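Local coordinates for DNA mismatch repair protein MLH3 (Saccharomyces cerevisiae S288C, PDB 6RMN) that helps correct insertion-deletion loops in DNA mismatch repair as a subunit of the MutLbeta heterodimer, here represented by its zinc-binding C-terminal domain, at residues H49-R54 against I210-K215; N21-D24 against I28-R31; A15-I20 against L42-D47; E59-L64 against K176-V181; W103-E108 against T183-I188. All blocks are in the same frame, centred on the assembly; numbering follows the deposited sequence.

Interaction 1: H49-R54 against I210-K215; sequences HACDER and IILISK. With ZN (zinc ion), chain C; ZN (zinc ion), chain D.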
# COMPACT_ATOMS: atom_id res chain seq x y z
N HIS B 49 -4.34 -10.06 -10.66
CA HIS B 49 -4.38 -10.84 -11.89
C HIS B 49 -4.44 -9.92 -13.11
O HIS B 49 -3.62 -10.06 -14.02
CB HIS B 49 -5.54 -11.85 -11.86
CG HIS B 49 -5.70 -12.57 -13.15
ND1 HIS B 49 -4.82 -13.55 -13.55
CD2 HIS B 49 -6.60 -12.37 -14.14
CE1 HIS B 49 -5.22 -13.94 -14.74
NE2 HIS B 49 -6.30 -13.27 -15.13
N ALA B 50 -5.38 -8.95 -13.11
CA ALA B 50 -5.59 -7.95 -14.17
C ALA B 50 -4.33 -7.13 -14.41
O ALA B 50 -3.97 -6.88 -15.56
CB ALA B 50 -6.75 -7.03 -13.80
N CYS B 51 -3.64 -6.75 -13.32
CA CYS B 51 -2.39 -6.01 -13.31
C CYS B 51 -1.30 -6.78 -14.08
O CYS B 51 -0.70 -6.23 -15.00
CB CYS B 51 -1.96 -5.74 -11.87
SG CYS B 51 -0.37 -4.89 -11.72
N ASP B 52 -1.06 -8.04 -13.69
CA ASP B 52 -0.07 -8.92 -14.29
C ASP B 52 -0.40 -9.24 -15.76
O ASP B 52 0.48 -9.15 -16.62
CB ASP B 52 0.07 -10.21 -13.45
CG ASP B 52 1.37 -10.97 -13.69
OD1 ASP B 52 2.36 -10.33 -14.17
OD2 ASP B 52 1.41 -12.18 -13.39
N GLU B 53 -1.68 -9.58 -16.04
CA GLU B 53 -2.21 -9.87 -17.38
C GLU B 53 -2.00 -8.68 -18.32
O GLU B 53 -1.60 -8.89 -19.47
CB GLU B 53 -3.69 -10.25 -17.29
CG GLU B 53 -4.35 -10.64 -18.59
CD GLU B 53 -5.81 -10.96 -18.37
OE1 GLU B 53 -6.10 -12.01 -17.76
OE2 GLU B 53 -6.66 -10.12 -18.74
N ARG B 54 -2.23 -7.44 -17.83
CA ARG B 54 -2.03 -6.21 -18.58
C ARG B 54 -0.57 -6.00 -19.00
O ARG B 54 -0.30 -5.69 -20.17
CB ARG B 54 -2.51 -4.99 -17.77
CG ARG B 54 -2.39 -3.68 -18.55
CD ARG B 54 -3.51 -3.63 -19.55
NE ARG B 54 -3.03 -3.49 -20.91
CZ ARG B 54 -3.83 -3.39 -21.97
NH1 ARG B 54 -5.15 -3.44 -21.82
NH2 ARG B 54 -3.32 -3.24 -23.18
N ILE B 210 5.44 -4.05 -5.39
CA ILE B 210 6.10 -2.81 -5.80
C ILE B 210 6.47 -2.89 -7.28
O ILE B 210 6.13 -1.98 -8.03
CB ILE B 210 7.28 -2.43 -4.85
CG1 ILE B 210 6.72 -1.96 -3.49
CG2 ILE B 210 8.20 -1.35 -5.48
CD1 ILE B 210 7.74 -1.91 -2.28
N ILE B 211 7.12 -4.00 -7.70
CA ILE B 211 7.53 -4.28 -9.09
C ILE B 211 6.30 -4.31 -10.02
O ILE B 211 6.33 -3.69 -11.09
CB ILE B 211 8.36 -5.59 -9.17
CG1 ILE B 211 9.75 -5.41 -8.54
CG2 ILE B 211 8.47 -6.09 -10.62
CD1 ILE B 211 10.34 -6.65 -7.93
N LEU B 212 5.24 -5.04 -9.61
CA LEU B 212 4.00 -5.15 -10.38
C LEU B 212 3.36 -3.79 -10.67
O LEU B 212 3.03 -3.53 -11.82
CB LEU B 212 2.99 -6.09 -9.69
CG LEU B 212 3.18 -7.59 -9.92
CD1 LEU B 212 2.33 -8.39 -8.98
CD2 LEU B 212 2.85 -7.98 -11.35
N ILE B 213 3.21 -2.91 -9.66
CA ILE B 213 2.62 -1.58 -9.85
C ILE B 213 3.56 -0.66 -10.65
O ILE B 213 3.07 0.11 -11.48
CB ILE B 213 2.12 -0.96 -8.51
CG1 ILE B 213 1.11 -1.90 -7.78
CG2 ILE B 213 1.51 0.46 -8.70
CD1 ILE B 213 -0.20 -2.35 -8.58
N SER B 214 4.88 -0.76 -10.44
CA SER B 214 5.89 0.01 -11.17
C SER B 214 5.78 -0.26 -12.68
O SER B 214 5.77 0.69 -13.48
CB SER B 214 7.29 -0.35 -10.69
OG SER B 214 8.30 0.33 -11.41
N LYS B 215 5.68 -1.55 -13.06
CA LYS B 215 5.54 -1.99 -14.43
C LYS B 215 4.17 -1.57 -14.99
O LYS B 215 4.12 -1.10 -16.12
CB LYS B 215 5.72 -3.52 -14.54
CG LYS B 215 7.15 -4.01 -14.36
CD LYS B 215 7.20 -5.54 -14.34
CE LYS B 215 8.61 -6.07 -14.37
NZ LYS B 215 8.66 -7.49 -13.94
ZN ZN C . -7.39 -13.28 -16.96
ZN ZN D . -8.97 -10.19 -18.40

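Interaction 2: N21-D24 against I28-R31; sequences NQVD and ILIR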
# COMPACT_ATOMS: atom_id res chain seq x y z
N ASN B 21 0.34 -2.73 0.62
CA ASN B 21 0.62 -4.18 0.62
C ASN B 21 -0.48 -4.99 -0.08
O ASN B 21 -1.46 -4.41 -0.58
CB ASN B 21 0.85 -4.72 2.06
CG ASN B 21 1.93 -5.78 2.17
OD1 ASN B 21 2.26 -6.51 1.22
ND2 ASN B 21 2.50 -5.90 3.36
N GLN B 22 -0.33 -6.34 -0.11
CA GLN B 22 -1.33 -7.26 -0.66
C GLN B 22 -2.48 -7.36 0.35
O GLN B 22 -2.26 -7.36 1.56
CB GLN B 22 -0.71 -8.64 -0.94
CG GLN B 22 -1.60 -9.55 -1.80
CD GLN B 22 -1.10 -10.97 -1.92
OE1 GLN B 22 -0.42 -11.53 -1.05
NE2 GLN B 22 -1.43 -11.61 -3.03
N VAL B 23 -3.71 -7.41 -0.17
CA VAL B 23 -4.95 -7.49 0.59
C VAL B 23 -5.74 -8.71 0.12
O VAL B 23 -6.03 -8.81 -1.07
CB VAL B 23 -5.79 -6.18 0.42
CG1 VAL B 23 -7.21 -6.33 0.98
CG2 VAL B 23 -5.10 -4.98 1.03
N ASP B 24 -6.06 -9.64 1.05
CA ASP B 24 -6.90 -10.84 0.86
C ASP B 24 -6.39 -11.80 -0.24
O ASP B 24 -7.16 -12.64 -0.72
CB ASP B 24 -8.36 -10.40 0.60
CG ASP B 24 -9.42 -11.49 0.70
OD1 ASP B 24 -9.47 -12.16 1.75
OD2 ASP B 24 -10.19 -11.65 -0.26
N ILE B 28 -3.83 -5.42 -4.52
CA ILE B 28 -2.66 -4.65 -4.11
C ILE B 28 -3.20 -3.29 -3.70
O ILE B 28 -3.75 -2.57 -4.54
CB ILE B 28 -1.54 -4.57 -5.18
CG1 ILE B 28 -1.00 -6.00 -5.51
CG2 ILE B 28 -0.41 -3.63 -4.70
CD1 ILE B 28 -0.35 -6.14 -6.88
N LEU B 29 -3.11 -2.96 -2.39
CA LEU B 29 -3.56 -1.67 -1.88
C LEU B 29 -2.49 -0.62 -2.14
O LEU B 29 -1.32 -0.81 -1.78
CB LEU B 29 -3.93 -1.74 -0.38
CG LEU B 29 -4.43 -0.44 0.30
CD1 LEU B 29 -5.81 0.01 -0.24
CD2 LEU B 29 -4.49 -0.61 1.83
N ILE B 30 -2.89 0.47 -2.81
CA ILE B 30 -2.01 1.58 -3.16
C ILE B 30 -2.57 2.91 -2.63
O ILE B 30 -3.79 3.08 -2.49
CB ILE B 30 -1.66 1.61 -4.68
CG1 ILE B 30 -2.90 1.88 -5.58
CG2 ILE B 30 -0.91 0.31 -5.11
CD1 ILE B 30 -2.60 2.27 -7.09
N ARG B 31 -1.67 3.84 -2.29
CA ARG B 31 -2.03 5.18 -1.81
C ARG B 31 -1.40 6.25 -2.68
O ARG B 31 -0.28 6.06 -3.16
CB ARG B 31 -1.62 5.40 -0.33
CG ARG B 31 -0.12 5.20 -0.02
CD ARG B 31 0.21 5.50 1.42
NE ARG B 31 1.62 5.26 1.73
CZ ARG B 31 2.27 5.80 2.75
NH1 ARG B 31 1.66 6.64 3.58
NH2 ARG B 31 3.55 5.52 2.95

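Interaction 3: A15-I20 against L42-D47; sequences AKYEVI and LLVLVD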
# COMPACT_ATOMS: atom_id res chain seq x y z
N ALA B 15 1.42 7.40 -11.35
CA ALA B 15 2.82 7.77 -11.10
C ALA B 15 3.04 8.28 -9.67
O ALA B 15 4.11 8.06 -9.10
CB ALA B 15 3.27 8.82 -12.11
N LYS B 16 2.01 8.94 -9.09
CA LYS B 16 2.01 9.49 -7.72
C LYS B 16 1.55 8.44 -6.67
O LYS B 16 1.19 8.84 -5.57
CB LYS B 16 1.06 10.70 -7.66
CG LYS B 16 1.50 11.94 -8.43
CD LYS B 16 0.29 12.85 -8.69
CE LYS B 16 0.65 14.31 -8.86
NZ LYS B 16 0.81 15.01 -7.56
N TYR B 17 1.54 7.13 -7.00
CA TYR B 17 1.04 6.09 -6.11
C TYR B 17 2.07 5.11 -5.56
O TYR B 17 2.63 4.31 -6.32
CB TYR B 17 -0.10 5.28 -6.78
CG TYR B 17 -1.47 5.93 -6.67
CD1 TYR B 17 -1.85 6.95 -7.53
CD2 TYR B 17 -2.39 5.50 -5.72
CE1 TYR B 17 -3.09 7.56 -7.43
CE2 TYR B 17 -3.64 6.09 -5.62
CZ TYR B 17 -3.99 7.12 -6.46
OH TYR B 17 -5.21 7.74 -6.36
N GLU B 18 2.21 5.11 -4.20
CA GLU B 18 3.06 4.21 -3.40
C GLU B 18 2.26 2.97 -2.92
O GLU B 18 1.10 3.10 -2.51
CB GLU B 18 3.64 4.97 -2.18
CG GLU B 18 4.78 4.23 -1.49
CD GLU B 18 5.55 4.99 -0.43
OE1 GLU B 18 6.26 5.97 -0.77
OE2 GLU B 18 5.47 4.58 0.76
N VAL B 19 2.89 1.79 -2.94
CA VAL B 19 2.28 0.52 -2.51
C VAL B 19 2.23 0.40 -0.98
O VAL B 19 3.25 0.57 -0.31
CB VAL B 19 3.00 -0.74 -3.11
CG1 VAL B 19 2.40 -2.05 -2.58
CG2 VAL B 19 2.96 -0.74 -4.64
N ILE B 20 1.07 -0.01 -0.45
CA ILE B 20 0.90 -0.32 0.96
C ILE B 20 1.24 -1.83 1.08
O ILE B 20 2.35 -2.15 1.48
CB ILE B 20 -0.49 0.12 1.51
CG1 ILE B 20 -0.65 1.66 1.32
CG2 ILE B 20 -0.65 -0.29 3.00
CD1 ILE B 20 -1.93 2.24 1.72
N LEU B 42 -7.29 8.83 -3.25
CA LEU B 42 -6.26 8.57 -2.23
C LEU B 42 -5.94 7.07 -2.08
O LEU B 42 -4.77 6.72 -2.16
CB LEU B 42 -6.61 9.22 -0.86
CG LEU B 42 -5.63 8.93 0.33
CD1 LEU B 42 -4.63 10.07 0.53
CD2 LEU B 42 -6.38 8.64 1.63
N LEU B 43 -6.94 6.20 -1.84
CA LEU B 43 -6.74 4.75 -1.69
C LEU B 43 -7.36 3.97 -2.84
O LEU B 43 -8.53 4.17 -3.17
CB LEU B 43 -7.26 4.21 -0.33
CG LEU B 43 -6.46 4.51 0.96
CD1 LEU B 43 -7.06 3.77 2.14
CD2 LEU B 43 -4.99 4.11 0.85
N VAL B 44 -6.56 3.09 -3.46
CA VAL B 44 -6.98 2.27 -4.60
C VAL B 44 -6.58 0.79 -4.38
O VAL B 44 -5.48 0.51 -3.89
CB VAL B 44 -6.39 2.84 -5.93
CG1 VAL B 44 -6.55 1.88 -7.11
CG2 VAL B 44 -6.99 4.21 -6.28
N LEU B 45 -7.50 -0.14 -4.75
CA LEU B 45 -7.29 -1.59 -4.74
C LEU B 45 -7.13 -2.08 -6.20
O LEU B 45 -8.04 -1.92 -7.03
CB LEU B 45 -8.45 -2.34 -4.05
CG LEU B 45 -8.51 -2.26 -2.52
CD1 LEU B 45 -9.83 -2.84 -2.01
CD2 LEU B 45 -7.36 -3.01 -1.87
N VAL B 46 -5.94 -2.63 -6.52
CA VAL B 46 -5.61 -3.14 -7.85
C VAL B 46 -5.80 -4.66 -7.86
O VAL B 46 -5.28 -5.34 -6.97
CB VAL B 46 -4.15 -2.73 -8.25
CG1 VAL B 46 -3.80 -3.23 -9.64
CG2 VAL B 46 -3.95 -1.22 -8.16
N ASP B 47 -6.53 -5.19 -8.87
CA ASP B 47 -6.70 -6.63 -9.08
C ASP B 47 -5.28 -7.16 -9.47
O ASP B 47 -4.71 -6.69 -10.46
CB ASP B 47 -7.72 -6.86 -10.21
CG ASP B 47 -8.02 -8.31 -10.60
OD1 ASP B 47 -7.11 -9.17 -10.49
OD2 ASP B 47 -9.14 -8.57 -11.09

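Interaction 4: E59-L64 against K176-V181; sequences ELFYSL and KYSSCV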
# COMPACT_ATOMS: atom_id res chain seq x y z
N GLU B 59 3.64 -6.59 -23.41
CA GLU B 59 4.94 -7.18 -23.76
C GLU B 59 4.77 -8.05 -25.00
O GLU B 59 5.63 -8.02 -25.89
CB GLU B 59 5.49 -8.04 -22.60
CG GLU B 59 6.08 -7.23 -21.44
CD GLU B 59 6.39 -7.94 -20.13
OE1 GLU B 59 6.12 -9.16 -20.00
OE2 GLU B 59 6.89 -7.25 -19.21
N LEU B 60 3.67 -8.82 -25.06
CA LEU B 60 3.35 -9.73 -26.17
C LEU B 60 3.06 -8.97 -27.45
O LEU B 60 3.55 -9.36 -28.52
CB LEU B 60 2.18 -10.68 -25.81
CG LEU B 60 2.47 -11.83 -24.82
CD1 LEU B 60 1.23 -12.56 -24.45
CD2 LEU B 60 3.48 -12.80 -25.38
N PHE B 61 2.29 -7.87 -27.33
CA PHE B 61 1.95 -6.97 -28.42
C PHE B 61 3.20 -6.29 -28.96
O PHE B 61 3.40 -6.30 -30.18
CB PHE B 61 0.89 -5.95 -27.99
CG PHE B 61 -0.48 -6.33 -28.49
CD1 PHE B 61 -0.83 -6.13 -29.82
CD2 PHE B 61 -1.40 -6.96 -27.66
CE1 PHE B 61 -2.09 -6.52 -30.30
CE2 PHE B 61 -2.64 -7.37 -28.15
CZ PHE B 61 -2.98 -7.15 -29.46
N TYR B 62 4.06 -5.77 -28.06
CA TYR B 62 5.32 -5.13 -28.44
C TYR B 62 6.21 -6.08 -29.25
O TYR B 62 6.74 -5.68 -30.28
CB TYR B 62 6.05 -4.53 -27.20
CG TYR B 62 7.43 -3.99 -27.53
CD1 TYR B 62 7.59 -2.72 -28.09
CD2 TYR B 62 8.57 -4.77 -27.34
CE1 TYR B 62 8.85 -2.24 -28.45
CE2 TYR B 62 9.83 -4.30 -27.70
CZ TYR B 62 9.97 -3.04 -28.25
OH TYR B 62 11.22 -2.57 -28.59
N SER B 63 6.32 -7.35 -28.83
CA SER B 63 7.10 -8.37 -29.54
C SER B 63 6.54 -8.67 -30.94
O SER B 63 7.31 -8.72 -31.90
CB SER B 63 7.17 -9.66 -28.72
OG SER B 63 7.85 -9.42 -27.50
N LEU B 64 5.21 -8.88 -31.05
CA LEU B 64 4.51 -9.21 -32.28
C LEU B 64 4.62 -8.10 -33.32
O LEU B 64 4.91 -8.38 -34.48
CB LEU B 64 3.03 -9.57 -31.97
CG LEU B 64 2.00 -9.54 -33.14
CD1 LEU B 64 2.25 -10.63 -34.13
CD2 LEU B 64 0.59 -9.65 -32.63
N LYS B 176 0.21 2.25 -31.85
CA LYS B 176 -0.16 3.05 -33.02
C LYS B 176 -0.60 2.12 -34.17
O LYS B 176 -1.15 2.59 -35.16
CB LYS B 176 1.00 3.96 -33.46
CG LYS B 176 1.21 5.13 -32.50
CD LYS B 176 2.33 6.05 -32.92
CE LYS B 176 2.41 7.22 -31.96
NZ LYS B 176 3.41 8.23 -32.39
N TYR B 177 -0.36 0.80 -34.02
CA TYR B 177 -0.65 -0.26 -34.99
C TYR B 177 -1.55 -1.34 -34.39
O TYR B 177 -1.93 -2.28 -35.09
CB TYR B 177 0.67 -0.91 -35.44
CG TYR B 177 1.68 0.05 -36.02
CD1 TYR B 177 2.64 0.64 -35.21
CD2 TYR B 177 1.70 0.34 -37.38
CE1 TYR B 177 3.58 1.53 -35.73
CE2 TYR B 177 2.64 1.21 -37.92
CZ TYR B 177 3.57 1.82 -37.09
OH TYR B 177 4.50 2.69 -37.62
N SER B 178 -1.86 -1.22 -33.09
CA SER B 178 -2.68 -2.14 -32.29
C SER B 178 -4.04 -2.48 -32.94
O SER B 178 -4.48 -3.63 -32.88
CB SER B 178 -2.90 -1.56 -30.90
OG SER B 178 -2.94 -2.59 -29.93
N SER B 179 -4.68 -1.49 -33.57
CA SER B 179 -5.96 -1.62 -34.26
C SER B 179 -5.95 -2.55 -35.50
O SER B 179 -6.98 -3.13 -35.82
CB SER B 179 -6.50 -0.24 -34.63
OG SER B 179 -5.82 0.33 -35.74
N CYS B 180 -4.79 -2.67 -36.20
CA CYS B 180 -4.56 -3.48 -37.41
C CYS B 180 -4.43 -4.96 -37.13
O CYS B 180 -4.53 -5.76 -38.05
CB CYS B 180 -3.33 -2.98 -38.15
SG CYS B 180 -3.30 -1.20 -38.39
N VAL B 181 -4.12 -5.31 -35.90
CA VAL B 181 -3.89 -6.69 -35.51
C VAL B 181 -5.15 -7.54 -35.73
O VAL B 181 -6.18 -7.22 -35.14
CB VAL B 181 -3.34 -6.76 -34.08
CG1 VAL B 181 -3.16 -8.21 -33.63
CG2 VAL B 181 -2.03 -5.99 -33.96

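Interaction 5: W103-E108 against T183-I188; sequences WGIGYE and TVFHEI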
# COMPACT_ATOMS: atom_id res chain seq x y z
N TRP B 103 1.39 -10.77 -42.02
CA TRP B 103 1.10 -11.53 -40.81
C TRP B 103 1.57 -12.99 -40.89
O TRP B 103 1.18 -13.80 -40.07
CB TRP B 103 -0.41 -11.46 -40.48
CG TRP B 103 -0.89 -10.06 -40.25
CD1 TRP B 103 -1.61 -9.29 -41.12
CD2 TRP B 103 -0.62 -9.24 -39.11
NE1 TRP B 103 -1.84 -8.05 -40.57
CE2 TRP B 103 -1.24 -7.99 -39.34
CE3 TRP B 103 0.07 -9.44 -37.90
CZ2 TRP B 103 -1.21 -6.96 -38.39
CZ3 TRP B 103 0.12 -8.41 -36.97
CH2 TRP B 103 -0.49 -7.17 -37.24
N GLY B 104 2.42 -13.29 -41.87
CA GLY B 104 2.98 -14.63 -42.07
C GLY B 104 2.05 -15.62 -42.74
O GLY B 104 2.38 -16.80 -42.84
N ILE B 105 0.89 -15.15 -43.22
CA ILE B 105 -0.11 -15.98 -43.90
C ILE B 105 0.14 -15.87 -45.40
O ILE B 105 -0.18 -14.85 -46.01
CB ILE B 105 -1.57 -15.61 -43.46
CG1 ILE B 105 -1.74 -15.71 -41.92
CG2 ILE B 105 -2.63 -16.46 -44.21
CD1 ILE B 105 -2.63 -14.68 -41.33
N GLY B 106 0.77 -16.91 -45.97
CA GLY B 106 1.13 -16.96 -47.38
C GLY B 106 0.27 -17.93 -48.16
O GLY B 106 0.24 -19.12 -47.84
N TYR B 107 -0.44 -17.44 -49.18
CA TYR B 107 -1.29 -18.30 -49.99
C TYR B 107 -1.23 -17.98 -51.48
O TYR B 107 -0.58 -17.01 -51.89
CB TYR B 107 -2.76 -18.34 -49.49
CG TYR B 107 -3.44 -16.99 -49.37
CD1 TYR B 107 -3.90 -16.32 -50.50
CD2 TYR B 107 -3.68 -16.41 -48.13
CE1 TYR B 107 -4.54 -15.08 -50.40
CE2 TYR B 107 -4.33 -15.19 -48.01
CZ TYR B 107 -4.75 -14.52 -49.15
OH TYR B 107 -5.40 -13.32 -49.05
N GLU B 108 -1.91 -18.82 -52.29
CA GLU B 108 -2.09 -18.70 -53.73
C GLU B 108 -3.55 -19.03 -54.05
O GLU B 108 -4.08 -20.00 -53.52
CB GLU B 108 -1.15 -19.65 -54.51
CG GLU B 108 0.33 -19.29 -54.45
CD GLU B 108 0.75 -17.94 -55.00
OE1 GLU B 108 0.19 -17.51 -56.04
OE2 GLU B 108 1.64 -17.30 -54.40
N THR B 183 -8.21 -10.06 -35.30
CA THR B 183 -8.93 -10.52 -34.10
C THR B 183 -8.38 -11.85 -33.56
O THR B 183 -8.26 -12.00 -32.34
CB THR B 183 -10.45 -10.57 -34.38
OG1 THR B 183 -10.88 -9.29 -34.82
CG2 THR B 183 -11.28 -10.98 -33.15
N VAL B 184 -8.02 -12.79 -34.46
CA VAL B 184 -7.46 -14.09 -34.07
C VAL B 184 -6.12 -13.94 -33.33
O VAL B 184 -5.86 -14.71 -32.42
CB VAL B 184 -7.38 -15.10 -35.25
CG1 VAL B 184 -6.40 -14.64 -36.33
CG2 VAL B 184 -7.05 -16.51 -34.75
N PHE B 185 -5.30 -12.93 -33.69
CA PHE B 185 -4.03 -12.69 -33.04
C PHE B 185 -4.24 -12.12 -31.63
O PHE B 185 -3.65 -12.60 -30.68
CB PHE B 185 -3.11 -11.84 -33.91
CG PHE B 185 -2.53 -12.57 -35.09
CD1 PHE B 185 -1.44 -13.41 -34.94
CD2 PHE B 185 -3.07 -12.41 -36.36
CE1 PHE B 185 -0.91 -14.10 -36.05
CE2 PHE B 185 -2.54 -13.10 -37.46
CZ PHE B 185 -1.47 -13.94 -37.30
N HIS B 186 -5.17 -11.15 -31.51
CA HIS B 186 -5.62 -10.51 -30.27
C HIS B 186 -6.06 -11.59 -29.26
O HIS B 186 -5.58 -11.59 -28.12
CB HIS B 186 -6.83 -9.63 -30.59
CG HIS B 186 -6.69 -8.20 -30.18
ND1 HIS B 186 -6.58 -7.85 -28.84
CD2 HIS B 186 -6.71 -7.08 -30.93
CE1 HIS B 186 -6.52 -6.53 -28.83
NE2 HIS B 186 -6.59 -6.02 -30.06
N GLU B 187 -6.94 -12.51 -29.70
CA GLU B 187 -7.49 -13.64 -28.94
C GLU B 187 -6.39 -14.54 -28.41
O GLU B 187 -6.41 -14.88 -27.22
CB GLU B 187 -8.49 -14.43 -29.78
CG GLU B 187 -9.82 -13.72 -29.98
CD GLU B 187 -10.79 -14.29 -31.00
OE1 GLU B 187 -10.47 -15.31 -31.65
OE2 GLU B 187 -11.89 -13.71 -31.15
N ILE B 188 -5.40 -14.89 -29.27
CA ILE B 188 -4.26 -15.72 -28.87
C ILE B 188 -3.41 -15.02 -27.78
O ILE B 188 -3.09 -15.66 -26.77
CB ILE B 188 -3.41 -16.20 -30.08
CG1 ILE B 188 -4.27 -17.11 -31.03
CG2 ILE B 188 -2.16 -16.95 -29.62
CD1 ILE B 188 -3.66 -17.38 -32.42

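Interaction 1: H49-R54 against I210-K215
C51 and D52 belong to the DQHA(X)2E(X)4E motif of the MutL endonuclease domain, carried at the start of helix 48-69, and they meet L212 and I213 of helix 206-216. The two helix segments run 9.7 Å apart at an angle of 55°, leaving room for one layer of side chains between them. C51 turns SG anti to its own nitrogen (chi1 177°), which carries the sulfur to the carbonyl of L212, with 3.7 Å between SG and L212 O. The same sulfur touches CD1 of I213, a side chain that starts off pointing away but bends back. Next to it, D52 crosses L212 aslant and lays OD1 by the CD2 methyl; its other oxygen, OD2, is engaged by the backbone NH of V198. The metal-binding side of helix 48-69 faces the opposite way. There H49 and E53, one turn apart, share a zinc ion with C194 and a residue of the partner protein chain, while E53 also binds a second zinc ion, whose ligands include C225 and H227. The E53 carboxylate thus bridges the metals, with OE1 2.0 Å from the first zinc and OE2 2.3 Å from the second.

Interaction 2: N21-D24 against I28-R31
N21 and L29 face each other in the beta hairpin of strands 18-23 and 27-31, joined mainly through the backbone. The stronger hydrogen bond runs from L29 N to N21 O at 2.8 Å, with a nearly straight C=O...N angle of 162°. Its counterpart, from N21 N to L29 O, is weak, long at 3.5 Å and bent. One residue on, Q22 and I28 make an antiparallel non-hydrogen-bonded pair, with their CA atoms 4.5 Å apart. The strand segments are far from strictly antiparallel, their directions enclosing 130°. Within the first strand, the amide oxygen OD1 of N21 curls back to accept Q22 N at 2.9 Å, the donor tilted 26° from the carbonyl plane. Apolar contact is confined to V23 and L29. CG2 of V23, the methyl beside its backbone N, lies 3.7 Å from CB of L29, and the two side chains run aslant to each other. The hairpin forms one margin of a four-stranded antiparallel sheet: strand 27-31 is hydrogen-bonded on its far side to strand 43-47, helix 206-216 packs on I28 and I30, and another protein chain touches V23 and L29.

Interaction 3: A15-I20 against L42-D47
Y17 and I20 meet L42, L43 and V44 at a distance that spans strand 27-31, which lies between strands 18-23 and 43-47 in the antiparallel sheet; the closest CA atoms, those of Y17 and L42, are 8.6 Å apart. The gap is bridged from the first segment by side chains, one of which reaches a backbone carbonyl. The phenol of Y17 brings CE2 to 3.7 Å from L42 O and to 3.9 Å from CG2 of V44, its axis roughly perpendicular to the valine. On the other sheet face I20 meets L43, again at about a right angle, CD1 of I20 standing 3.7 Å from CD2 of L43. With CG1 of I20 set anti to the carbonyl carbon (chi1 -59°), the chain is aimed across at that leucine. A serine in place of Y17 would probably leave V44 CG2 without its aromatic neighbour and open a gap beside the L42 carbonyl. With methyl and ring contacts and no hydrogen bonds between the segments, the contact is almost wholly dispersive, and its hold depends on fitting shapes instead of on directional bonds.

Interaction 4: E59-L64 against K176-V181
F61 presents the edge of its ring to V181, and that approach sets the contact between helix 48-69 and the loop leading into helix 183-196. The ring corner CE1 points between the valine's branches: CG2 is 3.7 Å from CE1, near the ring plane, CG1 is 3.9 Å from it, and the valine's CB also lies in that plane. The first torsion of F61 (chi1 -101°) is away from a staggered value, and with it the ring edge comes up to the loop. One turn further along the helix, L64 extends toward the same valine; its CD2 and CG1 of V181 come tip to tip at 4.1 Å. Both branches of V181 are thus used, CG2 against the phenylalanine alone and CG1 against both residues of the helix. S178 OG approaches the ring obliquely, 4.0 Å from CE1 of F61. Beyond the segments, F61 meets H186 edge-to-face and touches L189, while K155 bonds to the carbonyls of S179 and V181. This is helix-to-loop packing in the buried middle of the domain, built from an i, i+3 pair on helix 48-69, just past the last glutamate of the endonuclease motif.

Interaction 5: W103-E108 against T183-I188
F185 of helix 183-196 packs against W103 and I105, on either side of G104, the C-prime residue of the Schellman motif that ends helix 87-101; with its positive phi of 79°, G104 leads the chain toward strand 106-110. The tight part lies at the outer ring carbons of F185. CZ approaches the backbone carbonyl of W103, 3.8 Å from its O atom, and CE2 sits 4.0 Å from CB of W103. Looser is the pairing of the aromatic systems: the six-membered ring of W103 and the ring of F185 are tilted by 31°, with centroids 5.6 Å apart, so they are neither stacked nor edge-to-face. Around this buried patch, E187 is exposed on the helix, and the strand segment becomes partly exposed only at the poorly ordered E108. Replacing F185 by an alanine would probably open a gap beside W103 and leave the CD1 methyl of I105 without its ring partner. M127 and P125 add to the surroundings of F185. I105 and F185 reach toward each other, and CD1 of the isoleucine meets the ring at its edge, near the ring plane, 4.2 Å from CE2 of F185.

Interactions 2 and 3 lie in the antiparallel sheet, their centres 7 Å apart and joined by backbone bonds between strands 27-31 and 43-47; interaction 2 is nested in the loop closed by interaction 3, and both close before interaction 1 opens. Interaction 1 sits 12 Å from both, where I213 and C51 pack on that sheet. Strand 43-47 runs straight into helix 48-69, which serves interactions 1 and 4, 19 Å apart, and so links sheet and zinc site with the domain centre. Interactions 4 and 5 touch, 13 Å apart, their segments alternating along the chain, both nested within the loop closed by interaction 1. Interactions 2 and 5 are 39 Å apart, a measure of how widely the contacts are spread.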